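Local coordinates for acetyl-CoA acetyltransferase (Bacillus anthracis, PDB 3SS6), which probably catalyses the thiolase reaction in which two acetyl-CoA molecules are interconverted with acetoacetyl-CoA and free coenzyme A, at residues S100-I105 with A275-Y280; P153-M158 with V285-M290. One frame throughout, in Å; residues are numbered along the deposited sequence.

Interaction 1 (S100-I105 with A275-Y280); sequences SAAMQI and ARIVGY. With K (potassium ion), chain F.
The hydroxyl oxygen of Tyr280 is held from the helix side: it is hydrogen-bonded to Gln106 OE1, one turn on from Ala102, and Tyr280 OH also rests 3.3 Å from Met103 CG. Met103 approaches the phenol obliquely and at its outer end, its CG lying 4.2 Å from Tyr280 CZ, so the methylene meets the hydroxyl more closely than the ring carbons. Further in, Ala102 CB sits 4.2 Å from Tyr280 CE2, again at a slant. The same methyl reaches 4.1 Å to Ile277 CD1, the tip of the longer isoleucine branch. Ala102 CB therefore sits between the two strand side chains, touching both.

Ile277 and Tyr280 can share this side of strand 275-284 because a classic beta bulge intervenes: Val278 and Gly279 both face Phe390 on the neighbouring strand. The Tyr280 ring is swung across the gap with CG between backbone N and carbonyl carbon (chi1 42°). The axes of 100-105 and 275-280 lie 10.4 Å apart at closest, with 117° between their N-to-C directions.

Beyond Met103 the helix looks onto the second subunit. Ser100 OG lies 3.0 Å from the potassium ion K, whose other ligands are Tyr85 OH of this chain and Ser100 OG and Tyr85 OH of the second subunit, and Gln96 hydrogen-bonds the same serine oxygen. Ala101 and Ile105, meanwhile, pack on strands 112-120 and 252-262. A helix that starts just past the oxidised Cys91 and lies buried against strands of both thiolase halves is characteristic of the central helical layer of the thiolase fold.

Interaction 2 (P153-M158 with V285-M290); sequences PIHHIM and VDPKIM
Lys288 lays its aliphatic chain across His155, the two side chains crossing at about a right angle. Its CB leads away from the short 3-10 turn without meeting the other segment closely. CG is the first atom to touch: it lies 4.0 Å from His155 CD2 and, more loosely, 4.4 Å from Ile157 CD1, which comes up beside the histidine. CD then carries the chain along, and CE arrives over one face of the imidazole, 3.6 Å from the ring centroid and 24° off the ring normal. This is a CH-pi contact, displaced toward the rim: CE is closest to His155 ND1, at 3.4 Å. The chain is fully extended beyond CG, which is how CE gets over the ring while NZ runs on past it, ending 4.2 Å from His155 ND1 with no hydrogen bond between them.

The base of the lysine is set by an Asx turn, in which Lys288 N donates to Asp286 OD1 at 2.9 Å, meeting the oxygen from above the carboxylate plane. On the other side of the contact, 153-158 belongs to the long insertion between strands 112-120 and 252-262, the loop domain of thiolases, and here it leans on the turn that follows strand 275-284. The other face of the His155 ring is covered by Ile154 CG2, centred over it, so the imidazole is sandwiched between two aliphatic groups. Pro287 closes one edge, with its CB 4.0 Å from His155 CD2 and near the ring plane.

Asp152 OD1 accepts from the backbone N of both Ile154 and His155, fixing the start of the histidine's loop. From the second subunit, Leu74 packs on Pro287 and Thr71 on Ile154.

Both contacts join the N-terminal to the C-terminal half of the thiolase chain, and both use strand 275-284 or its immediate continuation: interaction 1 takes the strand's first residues, interaction 2 the loop that leaves its far end. Their centres are 29 Å apart and they do not touch. Interaction 1 is buried, a helix on a strand, and its contact across the segments is apolar apart from the phenol oxygen, with potassium bound on the helix's far side. Interaction 2 joins a loop to a short 3-10 turn nearer the surface, where an exposed lysine can lend its methylenes to an aromatic face and keep its amine at the margin. Each borders the second subunit, interaction 1 through shared potassium coordination and packing, interaction 2 through packing.

Interaction 1 (S100-I105 with A275-Y280)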
# COMPACT_ATOMS: atom_id res chain seq x y z
N SER A 100 -0.17 36.61 8.53
CA SER A 100 1.11 36.40 9.17
C SER A 100 2.19 37.27 8.52
O SER A 100 3.07 37.81 9.21
CB SER A 100 1.49 34.92 9.14
OG SER A 100 0.64 34.19 10.02
N ALA A 101 2.12 37.42 7.20
CA ALA A 101 3.02 38.32 6.49
C ALA A 101 2.80 39.75 6.98
O ALA A 101 3.76 40.50 7.25
CB ALA A 101 2.79 38.24 4.98
N ALA A 102 1.53 40.14 7.11
CA ALA A 102 1.23 41.48 7.58
C ALA A 102 1.79 41.71 8.98
O ALA A 102 2.35 42.77 9.28
CB ALA A 102 -0.28 41.73 7.55
N MET A 103 1.67 40.70 9.85
CA MET A 103 2.22 40.82 11.20
C MET A 103 3.71 41.08 11.17
O MET A 103 4.21 41.96 11.87
CB MET A 103 1.92 39.58 12.05
CG MET A 103 0.43 39.37 12.31
SD MET A 103 0.10 38.22 13.68
CE MET A 103 0.71 36.67 13.00
N GLN A 104 4.44 40.30 10.37
CA GLN A 104 5.89 40.49 10.28
C GLN A 104 6.22 41.90 9.80
O GLN A 104 7.14 42.53 10.29
CB GLN A 104 6.52 39.47 9.33
CG GLN A 104 6.51 38.05 9.87
CD GLN A 104 7.42 37.12 9.10
OE1 GLN A 104 7.95 37.47 8.04
NE2 GLN A 104 7.60 35.91 9.62
N ILE A 105 5.46 42.39 8.82
CA ILE A 105 5.73 43.72 8.28
C ILE A 105 5.36 44.81 9.28
O ILE A 105 6.12 45.76 9.47
CB ILE A 105 5.00 43.93 6.94
CG1 ILE A 105 5.58 42.95 5.90
CG2 ILE A 105 5.10 45.40 6.48
CD1 ILE A 105 4.72 42.79 4.65
N ALA A 275 -3.23 48.01 -3.04
CA ALA A 275 -4.14 48.00 -1.90
C ALA A 275 -3.38 48.06 -0.58
O ALA A 275 -2.18 47.79 -0.54
CB ALA A 275 -5.00 46.74 -1.94
N ARG A 276 -4.09 48.39 0.49
CA ARG A 276 -3.55 48.30 1.84
C ARG A 276 -4.39 47.35 2.67
O ARG A 276 -5.58 47.15 2.41
CB ARG A 276 -3.50 49.68 2.51
CG ARG A 276 -4.88 50.25 2.87
CD ARG A 276 -4.78 51.53 3.73
NE ARG A 276 -4.16 52.64 3.00
CZ ARG A 276 -2.89 52.99 3.10
NH1 ARG A 276 -2.07 52.33 3.92
NH2 ARG A 276 -2.43 54.01 2.39
N ILE A 277 -3.76 46.74 3.67
CA ILE A 277 -4.52 45.94 4.63
C ILE A 277 -4.90 46.84 5.80
O ILE A 277 -4.03 47.49 6.40
CB ILE A 277 -3.70 44.73 5.11
CG1 ILE A 277 -3.53 43.74 3.95
CG2 ILE A 277 -4.42 44.04 6.27
CD1 ILE A 277 -2.53 42.60 4.22
N VAL A 278 -6.19 46.92 6.12
CA VAL A 278 -6.59 47.72 7.27
C VAL A 278 -6.94 46.92 8.53
O VAL A 278 -7.01 47.49 9.61
CB VAL A 278 -7.72 48.72 6.95
CG1 VAL A 278 -7.26 49.73 5.89
CG2 VAL A 278 -8.96 47.99 6.49
N GLY A 279 -7.15 45.61 8.39
CA GLY A 279 -7.44 44.78 9.54
C GLY A 279 -7.69 43.33 9.18
O GLY A 279 -7.83 42.99 8.01
N TYR A 280 -7.73 42.47 10.19
CA TYR A 280 -8.05 41.06 10.00
C TYR A 280 -8.55 40.49 11.31
O TYR A 280 -8.23 41.03 12.38
CB TYR A 280 -6.84 40.26 9.47
CG TYR A 280 -5.54 40.61 10.15
CD1 TYR A 280 -5.16 40.02 11.35
CD2 TYR A 280 -4.68 41.56 9.59
CE1 TYR A 280 -3.98 40.36 11.97
CE2 TYR A 280 -3.50 41.90 10.21
CZ TYR A 280 -3.15 41.29 11.40
OH TYR A 280 -1.97 41.63 12.04
K K F . 2.66 33.35 12.01

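Interaction 2 (P153-M158 with V285-M290)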
# COMPACT_ATOMS: atom_id res chain seq x y z
N PRO A 153 -11.98 16.12 12.30
CA PRO A 153 -11.13 15.15 13.00
C PRO A 153 -11.62 14.79 14.40
O PRO A 153 -11.14 13.81 14.98
CB PRO A 153 -9.78 15.86 13.10
CG PRO A 153 -10.11 17.33 12.99
CD PRO A 153 -11.30 17.40 12.06
N ILE A 154 -12.55 15.57 14.93
CA ILE A 154 -13.12 15.27 16.25
C ILE A 154 -14.41 14.47 16.10
O ILE A 154 -14.59 13.43 16.75
CB ILE A 154 -13.42 16.56 17.03
CG1 ILE A 154 -12.15 17.41 17.20
CG2 ILE A 154 -14.05 16.23 18.39
CD1 ILE A 154 -11.16 16.90 18.25
N HIS A 155 -15.34 14.99 15.30
CA HIS A 155 -16.66 14.38 15.10
C HIS A 155 -16.82 13.35 13.99
O HIS A 155 -17.82 12.64 13.93
CB HIS A 155 -17.71 15.49 14.97
CG HIS A 155 -17.63 16.51 16.06
ND1 HIS A 155 -18.08 16.26 17.34
CD2 HIS A 155 -17.15 17.77 16.07
CE1 HIS A 155 -17.88 17.32 18.09
NE2 HIS A 155 -17.31 18.25 17.34
N HIS A 156 -15.84 13.28 13.10
CA HIS A 156 -15.84 12.31 12.01
C HIS A 156 -17.07 12.40 11.12
O HIS A 156 -17.69 11.38 10.80
CB HIS A 156 -15.63 10.91 12.56
CG HIS A 156 -14.39 10.77 13.37
ND1 HIS A 156 -13.13 10.79 12.80
CD2 HIS A 156 -14.20 10.66 14.71
CE1 HIS A 156 -12.22 10.67 13.75
NE2 HIS A 156 -12.84 10.59 14.92
N ILE A 157 -17.41 13.62 10.74
CA ILE A 157 -18.44 13.87 9.74
C ILE A 157 -17.84 14.71 8.63
O ILE A 157 -16.93 15.50 8.88
CB ILE A 157 -19.64 14.60 10.33
CG1 ILE A 157 -19.20 15.94 10.94
CG2 ILE A 157 -20.33 13.73 11.38
CD1 ILE A 157 -20.30 16.69 11.64
N MET A 158 -18.34 14.54 7.41
CA MET A 158 -17.78 15.28 6.28
C MET A 158 -18.22 16.75 6.31
O MET A 158 -19.25 17.09 6.89
CB MET A 158 -18.20 14.63 4.96
CG MET A 158 -17.85 13.16 4.85
SD MET A 158 -16.08 12.81 4.93
CE MET A 158 -15.48 13.61 3.45
N VAL A 285 -15.91 28.83 16.22
CA VAL A 285 -17.30 28.40 16.37
C VAL A 285 -17.40 26.89 16.51
O VAL A 285 -16.39 26.19 16.47
CB VAL A 285 -18.15 28.83 15.15
CG1 VAL A 285 -18.21 30.35 15.05
CG2 VAL A 285 -17.59 28.22 13.86
N ASP A 286 -18.63 26.39 16.66
CA ASP A 286 -18.91 24.95 16.72
C ASP A 286 -18.49 24.26 15.42
O ASP A 286 -18.99 24.59 14.35
CB ASP A 286 -20.41 24.74 16.96
CG ASP A 286 -20.79 23.27 17.10
OD1 ASP A 286 -19.93 22.38 16.88
OD2 ASP A 286 -21.97 23.00 17.43
N PRO A 287 -17.57 23.28 15.50
CA PRO A 287 -17.12 22.61 14.27
C PRO A 287 -18.28 21.99 13.49
O PRO A 287 -18.20 21.86 12.26
CB PRO A 287 -16.21 21.49 14.80
CG PRO A 287 -15.78 21.94 16.16
CD PRO A 287 -16.92 22.74 16.71
N LYS A 288 -19.35 21.61 14.19
CA LYS A 288 -20.49 20.96 13.53
C LYS A 288 -21.25 21.91 12.61
O LYS A 288 -22.02 21.47 11.75
CB LYS A 288 -21.42 20.33 14.55
CG LYS A 288 -20.85 19.10 15.23
CD LYS A 288 -21.82 18.54 16.23
CE LYS A 288 -21.23 17.38 17.00
NZ LYS A 288 -22.18 16.86 18.02
N ILE A 289 -21.04 23.21 12.79
CA ILE A 289 -21.57 24.21 11.86
C ILE A 289 -20.48 25.19 11.45
O ILE A 289 -20.70 26.41 11.40
CB ILE A 289 -22.76 24.98 12.49
CG1 ILE A 289 -22.40 25.44 13.90
CG2 ILE A 289 -24.00 24.09 12.52
CD1 ILE A 289 -23.31 26.54 14.44
N MET A 290 -19.30 24.64 11.15
CA MET A 290 -18.13 25.44 10.79
C MET A 290 -18.41 26.49 9.71
O MET A 290 -17.73 27.51 9.65
CB MET A 290 -16.96 24.53 10.37
CG MET A 290 -17.19 23.74 9.07
SD MET A 290 -16.64 24.66 7.62
CE MET A 290 -17.54 23.78 6.33